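Local coordinates for protein alpha-L-rhamnosidase (Klebsiella oxytoca, PDB 4XHC) that hydrolyses terminal alpha-L-rhamnose residues of alpha-L-rhamnosides as a two-domain glycoside hydrolase of family 78, and binds L-rhamnose in its pocket, at residues Ala114-Asp119 and Ser184-Leu189; Ser101-Tyr106 and Val196-Ser201; Glu130-Val135 and Phe173-Val178; Val135-Ser140 and Ser520-Ser525. All blocks are in the same frame, centred on the assembly; numbering follows the deposited sequence.

Contact 1 (Ala114-Asp119 and Ser184-Leu189); sequences AGSPPD and SRKFRL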
loop_
_atom_site.group_PDB
_atom_site.type_symbol
_atom_site.label_atom_id
_atom_site.label_comp_id
_atom_site.label_asym_id
_atom_site.label_seq_id
_atom_site.Cartn_x
_atom_site.Cartn_y
_atom_site.Cartn_z
ATOM N N ALA A 114 -10.347 2.642 19.784
ATOM C CA ALA A 114 -10.766 3.252 21.067
ATOM C C ALA A 114 -11.775 4.387 20.807
ATOM O O ALA A 114 -11.664 5.108 19.808
ATOM C CB ALA A 114 -9.558 3.779 21.835
ATOM N N GLY A 115 -12.744 4.542 21.702
ATOM C CA GLY A 115 -13.739 5.611 21.596
ATOM C C GLY A 115 -15.072 5.060 21.136
ATOM O O GLY A 115 -15.575 4.112 21.706
ATOM N N SER A 116 -15.659 5.649 20.103
ATOM C CA SER A 116 -16.896 5.112 19.513
ATOM C C SER A 116 -16.596 3.856 18.666
ATOM O O SER A 116 -15.418 3.500 18.450
ATOM C CB SER A 116 -17.605 6.185 18.658
ATOM O OG SER A 116 -18.197 7.195 19.464
ATOM N N PRO A 117 -17.660 3.170 18.194
ATOM C CA PRO A 117 -17.429 2.076 17.252
ATOM C C PRO A 117 -16.812 2.626 15.976
ATOM O O PRO A 117 -17.328 3.609 15.446
ATOM C CB PRO A 117 -18.837 1.537 16.976
ATOM C CG PRO A 117 -19.674 1.999 18.129
ATOM C CD PRO A 117 -19.084 3.299 18.568
ATOM N N PRO A 118 -15.728 2.002 15.480
ATOM C CA PRO A 118 -14.999 2.556 14.326
ATOM C C PRO A 118 -15.837 2.644 13.034
ATOM O O PRO A 118 -16.321 1.628 12.532
ATOM C CB PRO A 118 -13.799 1.609 14.161
ATOM C CG PRO A 118 -14.196 0.347 14.846
ATOM C CD PRO A 118 -15.195 0.702 15.916
ATOM N N ASP A 119 -15.972 3.857 12.497
ATOM C CA ASP A 119 -16.882 4.127 11.376
ATOM C C ASP A 119 -16.179 4.481 10.064
ATOM O O ASP A 119 -16.797 5.040 9.167
ATOM C CB ASP A 119 -17.886 5.240 11.752
ATOM C CG ASP A 119 -17.216 6.585 11.999
ATOM O OD1 ASP A 119 -15.970 6.617 12.071
ATOM O OD2 ASP A 119 -17.935 7.600 12.134
ATOM N N SER A 184 -11.466 8.814 11.510
ATOM C CA SER A 184 -12.459 9.868 11.722
ATOM C C SER A 184 -12.303 10.450 13.120
ATOM O O SER A 184 -11.541 9.927 13.930
ATOM C CB SER A 184 -13.872 9.336 11.510
ATOM O OG SER A 184 -14.153 8.329 12.454
ATOM N N ARG A 185 -13.041 11.519 13.405
ATOM C CA ARG A 185 -13.016 12.149 14.731
ATOM C C ARG A 185 -13.689 11.302 15.808
ATOM O O ARG A 185 -13.395 11.453 16.986
ATOM C CB ARG A 185 -13.646 13.541 14.667
ATOM C CG ARG A 185 -12.702 14.582 14.072
ATOM C CD ARG A 185 -13.491 15.791 13.589
ATOM N NE ARG A 185 -12.855 16.461 12.450
ATOM C CZ ARG A 185 -13.300 17.581 11.871
ATOM N NH1 ARG A 185 -14.382 18.231 12.331
ATOM N NH2 ARG A 185 -12.639 18.072 10.825
ATOM N N LYS A 186 -14.564 10.388 15.398
ATOM C CA LYS A 186 -15.290 9.521 16.335
ATOM C C LYS A 186 -14.454 8.423 17.031
ATOM O O LYS A 186 -14.926 7.831 18.001
ATOM C CB LYS A 186 -16.470 8.847 15.615
ATOM C CG LYS A 186 -17.553 9.802 15.136
ATOM C CD LYS A 186 -18.927 9.149 15.156
ATOM C CE LYS A 186 -19.499 9.122 16.564
ATOM N NZ LYS A 186 -20.762 8.338 16.639
ATOM N N PHE A 187 -13.254 8.112 16.531
ATOM C CA PHE A 187 -12.434 7.059 17.151
ATOM C C PHE A 187 -10.932 7.258 16.982
ATOM O O PHE A 187 -10.476 8.024 16.128
ATOM C CB PHE A 187 -12.859 5.656 16.666
ATOM C CG PHE A 187 -12.322 5.272 15.306
ATOM C CD1 PHE A 187 -13.027 5.591 14.144
ATOM C CD2 PHE A 187 -11.126 4.561 15.190
ATOM C CE1 PHE A 187 -12.540 5.230 12.889
ATOM C CE2 PHE A 187 -10.631 4.206 13.941
ATOM C CZ PHE A 187 -11.340 4.541 12.786
ATOM N N ARG A 188 -10.184 6.545 17.823
ATOM C CA ARG A 188 -8.730 6.611 17.853
ATOM C C ARG A 188 -8.130 5.221 17.714
ATOM O O ARG A 188 -8.782 4.221 17.998
ATOM C CB ARG A 188 -8.267 7.248 19.157
ATOM C CG ARG A 188 -8.641 8.716 19.272
ATOM C CD ARG A 188 -8.512 9.222 20.696
ATOM N NE ARG A 188 -9.330 8.452 21.637
ATOM C CZ ARG A 188 -10.656 8.559 21.780
ATOM N NH1 ARG A 188 -11.364 9.402 21.036
ATOM N NH2 ARG A 188 -11.286 7.807 22.673
ATOM N N LEU A 189 -6.878 5.177 17.287
ATOM C CA LEU A 189 -6.179 3.932 17.045
ATOM C C LEU A 189 -5.162 3.664 18.158
ATOM O O LEU A 189 -4.547 4.590 18.686
ATOM C CB LEU A 189 -5.483 4.002 15.690
ATOM C CG LEU A 189 -5.047 2.652 15.133
ATOM C CD1 LEU A 189 -6.248 1.790 14.771
ATOM C CD2 LEU A 189 -4.149 2.850 13.932
#
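Pro-118 sets its CB over one face of the Phe-187 ring. This CB stands 3.8 Å from the ring centroid, almost exactly on the ring normal, which makes a CH-pi contact. The ring gets there because CG sits between the backbone N and the carbonyl carbon (chi1 80°). At the edge of the same ring, in its plane, lies Asp-119 OD1. That oxygen also accepts a hydrogen bond from Ser-184 OG at 2.5 Å, through its syn lone pair. Asp-119 OD2 turns to the aliphatic part of Lys-186, with CD at 3.5 Å; the two side chains cross at about a right angle.

The backbones pair as well. Ala-114 and Arg-188 form an antiparallel hydrogen-bonded pair. Ala-114 N to Arg-188 O and Arg-188 N to Ala-114 O are both 2.9 Å. Beyond it, Ser-116 N reaches Lys-186 O at 3.1 Å. The Arg-188 chain bends at chi3 (-57°), which sets its guanidinium against the backbone of Ala-114 and Gly-115. Its NE makes a salt bridge to Glu-88.

Lys-186 NZ is engaged by Asp-298 of the second subunit, which also binds Ser-116 OG, so this corner belongs to the dimer interface. The contact joins the end of strand 106-115 to the start of strand 187-200, neighbours in a four-stranded antiparallel sheet at the far end of the N-terminal beta domain.

Contact 2 (Ser101-Tyr106 and Val196-Ser201); sequences SHYVGY and VNAVTS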
loop_
_atom_site.group_PDB
_atom_site.type_symbol
_atom_site.label_atom_id
_atom_site.label_comp_id
_atom_site.label_asym_id
_atom_site.label_seq_id
_atom_site.Cartn_x
_atom_site.Cartn_y
_atom_site.Cartn_z
ATOM N N SER A 101 18.790 -2.545 17.160
ATOM C CA SER A 101 19.864 -3.044 16.299
ATOM C C SER A 101 19.389 -3.024 14.833
ATOM O O SER A 101 18.329 -2.475 14.513
ATOM C CB SER A 101 20.285 -4.457 16.722
ATOM O OG SER A 101 21.562 -4.796 16.197
ATOM N N HIS A 102 20.181 -3.618 13.949
ATOM C CA HIS A 102 19.872 -3.672 12.530
ATOM C C HIS A 102 19.232 -5.021 12.227
ATOM O O HIS A 102 19.834 -6.058 12.492
ATOM C CB HIS A 102 21.167 -3.519 11.743
ATOM C CG HIS A 102 20.973 -3.447 10.265
ATOM N ND1 HIS A 102 20.844 -2.249 9.598
ATOM C CD2 HIS A 102 20.903 -4.416 9.322
ATOM C CE1 HIS A 102 20.693 -2.485 8.308
ATOM N NE2 HIS A 102 20.723 -3.792 8.114
ATOM N N TYR A 103 18.019 -5.015 11.680
ATOM C CA TYR A 103 17.297 -6.256 11.417
ATOM C C TYR A 103 16.873 -6.388 9.952
ATOM O O TYR A 103 16.646 -5.399 9.257
ATOM C CB TYR A 103 16.065 -6.362 12.320
ATOM C CG TYR A 103 16.382 -6.479 13.794
ATOM C CD1 TYR A 103 16.743 -7.696 14.359
ATOM C CD2 TYR A 103 16.303 -5.373 14.629
ATOM C CE1 TYR A 103 17.019 -7.802 15.715
ATOM C CE2 TYR A 103 16.578 -5.469 15.984
ATOM C CZ TYR A 103 16.936 -6.683 16.524
ATOM O OH TYR A 103 17.208 -6.762 17.872
ATOM N N VAL A 104 16.781 -7.634 9.503
ATOM C CA VAL A 104 16.269 -7.967 8.191
ATOM C C VAL A 104 15.123 -8.912 8.420
ATOM O O VAL A 104 15.325 -9.975 8.999
ATOM C CB VAL A 104 17.316 -8.719 7.365
ATOM C CG1 VAL A 104 16.775 -9.024 5.978
ATOM C CG2 VAL A 104 18.604 -7.918 7.304
ATOM N N GLY A 105 13.927 -8.560 7.974
ATOM C CA GLY A 105 12.804 -9.446 8.211
ATOM C C GLY A 105 11.422 -8.877 7.984
ATOM O O GLY A 105 11.235 -7.929 7.231
ATOM N N TYR A 106 10.450 -9.472 8.664
ATOM C CA TYR A 106 9.052 -9.211 8.395
ATOM C C TYR A 106 8.394 -8.575 9.606
ATOM O O TYR A 106 8.600 -9.030 10.730
ATOM C CB TYR A 106 8.385 -10.529 8.007
ATOM C CG TYR A 106 9.037 -11.142 6.783
ATOM C CD1 TYR A 106 10.105 -12.039 6.903
ATOM C CD2 TYR A 106 8.618 -10.786 5.497
ATOM C CE1 TYR A 106 10.721 -12.581 5.781
ATOM C CE2 TYR A 106 9.222 -11.332 4.370
ATOM C CZ TYR A 106 10.270 -12.225 4.516
ATOM O OH TYR A 106 10.861 -12.748 3.396
ATOM N N VAL A 196 9.463 -7.569 15.003
ATOM C CA VAL A 196 10.073 -7.955 13.727
ATOM C C VAL A 196 10.496 -9.417 13.782
ATOM O O VAL A 196 11.091 -9.858 14.764
ATOM C CB VAL A 196 11.266 -7.046 13.339
ATOM C CG1 VAL A 196 12.431 -7.179 14.307
ATOM C CG2 VAL A 196 11.726 -7.353 11.928
ATOM N N ASN A 197 10.137 -10.166 12.744
ATOM C CA ASN A 197 10.571 -11.553 12.574
ATOM C C ASN A 197 11.827 -11.581 11.702
ATOM O O ASN A 197 11.738 -11.489 10.481
ATOM C CB ASN A 197 9.460 -12.394 11.927
ATOM C CG ASN A 197 8.330 -12.727 12.879
ATOM O OD1 ASN A 197 7.297 -12.060 12.902
ATOM N ND2 ASN A 197 8.518 -13.776 13.667
ATOM N N ALA A 198 12.994 -11.694 12.331
ATOM C CA ALA A 198 14.278 -11.561 11.625
ATOM C C ALA A 198 14.731 -12.875 10.993
ATOM O O ALA A 198 14.551 -13.952 11.567
ATOM C CB ALA A 198 15.348 -11.049 12.572
ATOM N N VAL A 199 15.336 -12.776 9.815
ATOM C CA VAL A 199 15.757 -13.952 9.064
ATOM C C VAL A 199 17.227 -13.895 8.690
ATOM O O VAL A 199 17.792 -12.817 8.509
ATOM C CB VAL A 199 14.923 -14.161 7.768
ATOM C CG1 VAL A 199 13.490 -14.538 8.111
ATOM C CG2 VAL A 199 14.967 -12.928 6.857
ATOM N N THR A 200 17.805 -15.084 8.530
ATOM C CA THR A 200 19.190 -15.279 8.113
ATOM C C THR A 200 19.399 -16.773 7.875
ATOM O O THR A 200 18.661 -17.599 8.415
ATOM C CB THR A 200 20.196 -14.779 9.183
ATOM O OG1 THR A 200 21.542 -14.946 8.715
ATOM C CG2 THR A 200 20.025 -15.537 10.505
ATOM N N SER A 201 20.398 -17.113 7.064
ATOM C CA SER A 201 20.832 -18.495 6.909
ATOM C C SER A 201 22.048 -18.760 7.778
ATOM O O SER A 201 22.539 -19.879 7.813
ATOM C CB SER A 201 21.171 -18.801 5.456
ATOM O OG SER A 201 22.229 -17.978 5.007
#
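Val-196 meets segment Ser-101-Tyr-106 with both its methyl groups. CG1 sits over one face of the Tyr-103 ring, offset toward the rim, 4.0 Å from Tyr-103 CG. CG2, anti to the backbone N, lies near Tyr-106 O instead. The Tyr-103 ring also meets His-55 of the adjoining strand 51-55.

Asn-197 comes next and forms the antiparallel hydrogen-bonded pair with Tyr-106. Asn-197 N reaches Tyr-106 O at 2.8 Å, in a nearly straight bond (175°). The return bond runs from Tyr-106 N to Asn-197 O at 3.0 Å. Here the donor stands above the carbonyl plane rather than on a lone pair.

Ala-198 faces Gly-105 in a non-hydrogen-bonded pair, with CA atoms 4.3 Å apart. Gly-105 has no side chain at this close passage, and its CA makes a CH...O contact to Asn-197 O. The CB of Ala-198 adds to the apolar cover of Tyr-103, 4.0 Å from CD1.

Val-199 N then binds Val-104 O at 2.9 Å. This bond lies nearly along the C=O axis and carries the pairing past the corner at Gly-105. Val-199 CG1 touches the edge of the Tyr-106 ring near its plane, 4.1 Å from CE1. The two side chains cross at about a right angle.

All the polar links between the segments are thus backbone ones. The side chains add apolar packing to both faces of the strand, and the join depends on main-chain shape, above all at the glycine corner, rather than on charge.

Contact 3 (Glu130-Val135 and Phe173-Val178); sequences ETLSEV and FRYLKV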
loop_
_atom_site.group_PDB
_atom_site.type_symbol
_atom_site.label_atom_id
_atom_site.label_comp_id
_atom_site.label_asym_id
_atom_site.label_seq_id
_atom_site.Cartn_x
_atom_site.Cartn_y
_atom_site.Cartn_z
ATOM N N GLU A 130 17.460 2.247 7.813
ATOM C CA GLU A 130 18.645 1.701 8.448
ATOM C C GLU A 130 19.298 2.756 9.343
ATOM O O GLU A 130 19.875 2.423 10.379
ATOM C CB GLU A 130 19.652 1.215 7.400
ATOM C CG GLU A 130 19.168 0.105 6.476
ATOM C CD GLU A 130 20.228 -0.278 5.451
ATOM O OE1 GLU A 130 20.544 0.568 4.585
ATOM O OE2 GLU A 130 20.756 -1.408 5.492
ATOM N N THR A 131 19.232 4.021 8.924
ATOM C CA THR A 131 19.654 5.150 9.766
ATOM C C THR A 131 18.455 5.997 10.172
ATOM O O THR A 131 17.390 5.911 9.567
ATOM C CB THR A 131 20.651 6.073 9.046
ATOM O OG1 THR A 131 20.046 6.644 7.867
ATOM C CG2 THR A 131 21.878 5.302 8.656
ATOM N N LEU A 132 18.632 6.830 11.188
ATOM C CA LEU A 132 17.567 7.724 11.604
ATOM C C LEU A 132 17.198 8.683 10.477
ATOM O O LEU A 132 16.025 8.983 10.277
ATOM C CB LEU A 132 17.971 8.506 12.848
ATOM C CG LEU A 132 16.895 9.406 13.469
ATOM C CD1 LEU A 132 15.647 8.612 13.825
ATOM C CD2 LEU A 132 17.452 10.129 14.689
ATOM N N SER A 133 18.186 9.144 9.722
ATOM C CA SER A 133 17.924 10.112 8.657
ATOM C C SER A 133 16.899 9.603 7.621
ATOM O O SER A 133 16.182 10.400 7.024
ATOM C CB SER A 133 19.238 10.576 7.982
ATOM O OG SER A 133 19.886 9.542 7.244
ATOM N N GLU A 134 16.812 8.291 7.424
ATOM C CA GLU A 134 15.898 7.730 6.424
ATOM C C GLU A 134 14.417 7.830 6.785
ATOM O O GLU A 134 13.559 7.716 5.907
ATOM C CB GLU A 134 16.262 6.279 6.130
ATOM C CG GLU A 134 17.620 6.122 5.463
ATOM C CD GLU A 134 18.083 4.681 5.395
ATOM O OE1 GLU A 134 17.382 3.846 4.758
ATOM O OE2 GLU A 134 19.153 4.405 5.988
ATOM N N VAL A 135 14.109 8.043 8.059
ATOM C CA VAL A 135 12.726 8.274 8.467
ATOM C C VAL A 135 12.435 9.749 8.808
ATOM O O VAL A 135 11.349 10.076 9.285
ATOM C CB VAL A 135 12.316 7.333 9.632
ATOM C CG1 VAL A 135 12.490 5.872 9.221
ATOM C CG2 VAL A 135 13.102 7.623 10.912
ATOM N N PHE A 173 15.993 -2.723 8.378
ATOM C CA PHE A 173 15.843 -1.477 9.114
ATOM C C PHE A 173 16.285 -1.543 10.563
ATOM O O PHE A 173 16.406 -2.611 11.149
ATOM C CB PHE A 173 14.373 -1.033 9.078
ATOM C CG PHE A 173 13.433 -1.987 9.764
ATOM C CD1 PHE A 173 12.993 -3.133 9.117
ATOM C CD2 PHE A 173 12.993 -1.745 11.055
ATOM C CE1 PHE A 173 12.133 -4.024 9.743
ATOM C CE2 PHE A 173 12.133 -2.627 11.682
ATOM C CZ PHE A 173 11.701 -3.767 11.026
ATOM N N ARG A 174 16.517 -0.364 11.124
ATOM C CA ARG A 174 16.561 -0.185 12.562
ATOM C C ARG A 174 15.384 0.670 13.085
ATOM O O ARG A 174 14.823 0.371 14.144
ATOM C CB ARG A 174 17.878 0.443 12.978
ATOM C CG ARG A 174 17.867 0.778 14.451
ATOM C CD ARG A 174 19.229 1.045 15.031
ATOM N NE ARG A 174 19.059 1.610 16.361
ATOM C CZ ARG A 174 20.051 1.890 17.189
ATOM N NH1 ARG A 174 21.307 1.642 16.848
ATOM N NH2 ARG A 174 19.774 2.410 18.369
ATOM N N TYR A 175 15.038 1.740 12.365
ATOM C CA TYR A 175 13.955 2.635 12.781
ATOM C C TYR A 175 12.720 2.418 11.926
ATOM O O TYR A 175 12.823 2.094 10.735
ATOM C CB TYR A 175 14.390 4.104 12.721
ATOM C CG TYR A 175 15.596 4.380 13.571
ATOM C CD1 TYR A 175 15.476 4.664 14.929
ATOM C CD2 TYR A 175 16.872 4.323 13.022
ATOM C CE1 TYR A 175 16.597 4.900 15.712
ATOM C CE2 TYR A 175 17.999 4.549 13.795
ATOM C CZ TYR A 175 17.855 4.841 15.131
ATOM O OH TYR A 175 18.988 5.058 15.865
ATOM N N LEU A 176 11.560 2.599 12.557
ATOM C CA LEU A 176 10.268 2.487 11.905
ATOM C C LEU A 176 9.403 3.687 12.288
ATOM O O LEU A 176 9.095 3.885 13.452
ATOM C CB LEU A 176 9.571 1.196 12.335
ATOM C CG LEU A 176 8.074 1.109 12.015
ATOM C CD1 LEU A 176 7.845 1.194 10.512
ATOM C CD2 LEU A 176 7.469 -0.165 12.571
ATOM N N LYS A 177 8.998 4.473 11.299
ATOM C CA LYS A 177 8.071 5.564 11.533
ATOM C C LYS A 177 6.674 5.081 11.245
ATOM O O LYS A 177 6.441 4.459 10.217
ATOM C CB LYS A 177 8.382 6.737 10.622
ATOM C CG LYS A 177 7.461 7.932 10.806
ATOM C CD LYS A 177 8.043 9.161 10.130
ATOM C CE LYS A 177 7.031 10.283 10.088
ATOM N NZ LYS A 177 7.578 11.430 9.324
ATOM N N VAL A 178 5.753 5.381 12.152
ATOM C CA VAL A 178 4.352 5.001 12.021
ATOM C C VAL A 178 3.494 6.257 12.124
ATOM O O VAL A 178 3.506 6.947 13.140
ATOM C CB VAL A 178 3.930 4.029 13.134
ATOM C CG1 VAL A 178 2.474 3.618 12.968
ATOM C CG2 VAL A 178 4.833 2.812 13.133
#
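Leu-132 packs on one face of the Tyr-175 ring, in the more extensive half of the contact. Its CD1 lies 4.2 Å from the ring centroid, over the face but offset toward the rim. The ring also lies close to the backbone of Thr-131 and Leu-132, with CE2 3.5 Å from Leu-132 N. Its opposite face is covered by Arg-174 CG. Arg-174 itself runs extended from CG to NE and ends in salt bridges to Asp-98 and Asp-502. Val-135 comes in across Tyr-175, with CG2 4.2 Å from CB.

The solvent side is the partly exposed Lys-177. It lies alongside Val-135, their CB atoms 4.1 Å apart. Its CG is anti to the backbone N (chi1 -180°), and the extended chain runs outward past Val-135 O, 3.5 Å from CD.

Within the turn, Thr-131 N binds Glu-134 OE2 at 3.0 Å. From outside, Lys-240 forms salt bridges with Glu-130 and Glu-134, and Glu-130 OE1 also accepts a hydrogen bond from Tyr-526 N.

Arg-174 and Tyr-175 both face Gly-129, a classic beta bulge at the start of strand 175-182. That strand runs between strands 94-99 and 122-129, and Leu-132 also touches strand 73-79 of the same six-stranded sheet.

Contact 4 (Val135-Ser140 and Ser520-Ser525); sequences VCEPFS and SKLINS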
loop_
_atom_site.group_PDB
_atom_site.type_symbol
_atom_site.label_atom_id
_atom_site.label_comp_id
_atom_site.label_asym_id
_atom_site.label_seq_id
_atom_site.Cartn_x
_atom_site.Cartn_y
_atom_site.Cartn_z
ATOM N N VAL A 135 14.109 8.043 8.059
ATOM C CA VAL A 135 12.726 8.274 8.467
ATOM C C VAL A 135 12.435 9.749 8.808
ATOM O O VAL A 135 11.349 10.076 9.285
ATOM C CB VAL A 135 12.316 7.333 9.632
ATOM C CG1 VAL A 135 12.490 5.872 9.221
ATOM C CG2 VAL A 135 13.102 7.623 10.912
ATOM N N CYS A 136 13.406 10.626 8.559
ATOM C CA CYS A 136 13.251 12.071 8.785
ATOM C C CYS A 136 13.314 12.906 7.517
ATOM O O CYS A 136 12.682 13.943 7.436
ATOM C CB CYS A 136 14.326 12.571 9.732
ATOM S SG CYS A 136 14.324 11.651 11.275
ATOM N N GLU A 137 14.095 12.471 6.535
ATOM C CA GLU A 137 14.166 13.163 5.254
ATOM C C GLU A 137 13.083 12.574 4.348
ATOM O O GLU A 137 12.902 11.353 4.304
ATOM C CB GLU A 137 15.541 12.991 4.606
ATOM C CG GLU A 137 16.740 13.185 5.533
ATOM C CD GLU A 137 17.319 14.580 5.526
ATOM O OE1 GLU A 137 16.591 15.551 5.230
ATOM O OE2 GLU A 137 18.525 14.699 5.833
ATOM N N PRO A 138 12.350 13.441 3.628
ATOM C CA PRO A 138 11.266 12.925 2.792
ATOM C C PRO A 138 11.796 12.219 1.536
ATOM O O PRO A 138 12.706 12.733 0.869
ATOM C CB PRO A 138 10.472 14.189 2.442
ATOM C CG PRO A 138 11.494 15.276 2.452
ATOM C CD PRO A 138 12.503 14.905 3.499
ATOM N N PHE A 139 11.224 11.054 1.230
ATOM C CA PHE A 139 11.597 10.286 0.033
ATOM C C PHE A 139 11.276 11.024 -1.263
ATOM O O PHE A 139 11.931 10.816 -2.271
ATOM C CB PHE A 139 10.902 8.922 0.010
ATOM C CG PHE A 139 11.377 7.949 1.075
ATOM C CD1 PHE A 139 12.528 8.177 1.822
ATOM C CD2 PHE A 139 10.676 6.777 1.305
ATOM C CE1 PHE A 139 12.946 7.274 2.788
ATOM C CE2 PHE A 139 11.098 5.870 2.264
ATOM C CZ PHE A 139 12.232 6.121 3.011
ATOM N N SER A 140 10.277 11.898 -1.237
ATOM C CA SER A 140 9.933 12.694 -2.413
ATOM C C SER A 140 11.077 13.601 -2.916
ATOM O O SER A 140 10.999 14.111 -4.028
ATOM C CB SER A 140 8.675 13.529 -2.135
ATOM O OG SER A 140 8.909 14.485 -1.111
ATOM N N SER A 520 22.066 10.137 -3.579
ATOM C CA SER A 520 21.432 10.394 -2.289
ATOM C C SER A 520 21.897 9.394 -1.264
ATOM O O SER A 520 21.929 8.205 -1.527
ATOM C CB SER A 520 19.921 10.286 -2.412
ATOM O OG SER A 520 19.280 10.421 -1.156
ATOM N N LYS A 521 22.250 9.872 -0.081
ATOM C CA LYS A 521 22.755 8.987 0.966
ATOM C C LYS A 521 21.625 8.089 1.476
ATOM O O LYS A 521 21.891 7.084 2.120
ATOM C CB LYS A 521 23.399 9.807 2.099
ATOM C CG LYS A 521 22.397 10.312 3.122
ATOM C CD LYS A 521 22.708 11.672 3.736
ATOM C CE LYS A 521 21.398 12.243 4.281
ATOM N NZ LYS A 521 21.556 13.492 5.062
ATOM N N LEU A 522 20.372 8.455 1.176
ATOM C CA LEU A 522 19.197 7.647 1.529
ATOM C C LEU A 522 19.176 6.283 0.869
ATOM O O LEU A 522 18.626 5.342 1.420
ATOM C CB LEU A 522 17.903 8.327 1.098
ATOM C CG LEU A 522 17.498 9.661 1.707
ATOM C CD1 LEU A 522 16.165 10.091 1.103
ATOM C CD2 LEU A 522 17.432 9.565 3.217
ATOM N N ILE A 523 19.730 6.184 -0.330
ATOM C CA ILE A 523 19.661 4.951 -1.088
ATOM C C ILE A 523 20.969 4.167 -1.041
ATOM O O ILE A 523 21.062 3.088 -1.601
ATOM C CB ILE A 523 19.198 5.231 -2.534
ATOM C CG1 ILE A 523 18.435 4.032 -3.083
ATOM C CG2 ILE A 523 20.357 5.602 -3.438
ATOM C CD1 ILE A 523 17.511 4.388 -4.223
ATOM N N ASN A 524 21.979 4.689 -0.353
ATOM C CA ASN A 524 23.142 3.870 -0.028
ATOM C C ASN A 524 22.694 2.749 0.905
ATOM O O ASN A 524 21.691 2.876 1.614
ATOM C CB ASN A 524 24.256 4.684 0.662
ATOM C CG ASN A 524 24.897 5.721 -0.249
ATOM O OD1 ASN A 524 24.648 5.755 -1.457
ATOM N ND2 ASN A 524 25.734 6.576 0.332
ATOM N N SER A 525 23.452 1.659 0.905
ATOM C CA SER A 525 23.231 0.552 1.837
ATOM C C SER A 525 24.087 0.750 3.081
ATOM O O SER A 525 25.244 1.152 2.982
ATOM C CB SER A 525 23.558 -0.772 1.156
ATOM O OG SER A 525 23.660 -1.810 2.105
#
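The nearest CA atoms of the two segments, those of Phe-139 and Leu-522, are 8.2 Å apart. Segment Val-135-Ser-140 is an irregular loop that enters a 3-10 turn at Phe-139. Segment Ser-520-Ser-525 opens with a type I beta turn from Ser-520 to Ile-523. Ser-520 OG accepts a hydrogen bond from Leu-522 N at 3.2 Å, an ST turn at the head of this segment. The gap is bridged mainly by side chains.

Leu-522 reaches across it. Its two methyl groups divide the work: CD1 meets Phe-139 CD1 at 4.2 Å, obliquely to the ring, and CD2 meets Glu-137 CB at 4.2 Å. This is a joint between the N-terminal beta domain and the six-hairpin glycosidase domain of the family 78 fold. The glycosidase loop continues to Ser-525, which bonds to Glu-506 and His-528, two residues of the rhamnose pocket. Lys-240 NZ bonds Leu-522 O and Asn-524 O.

Beside Leu-522, Lys-521 NZ makes a salt bridge with Glu-137 OE2, long at 3.4 Å and weak as a hydrogen bond. Both chains bend at chi2 to meet, and they cross at about a right angle. For Glu-137 that torsion is -94°. The same OE2 has a weak second partner in Trp-73 NE1, a residue of the beta domain.

Contact 3 is the buried one, contact 2 is partly buried, and contacts 1 and 4 lie at the surface. Contacts 1 and 2 share strand 187-200: they sit toward its two ends, with centres 33 Å apart, and both pair it through the backbone with strand 106-115, contact 2 also with Val-104 just before. Contact 1 adds polar side chains where the second subunit meets it. Contact 3 belongs to the other sheet and relies on apolar and aromatic packing. It touches contact 2, where Tyr-103 O and Phe-173 N probably form a hydrogen bond. Contacts 3 and 4 share Val-135. Contact 4 alone joins the two domains, through a small apolar patch and one weak ion pair.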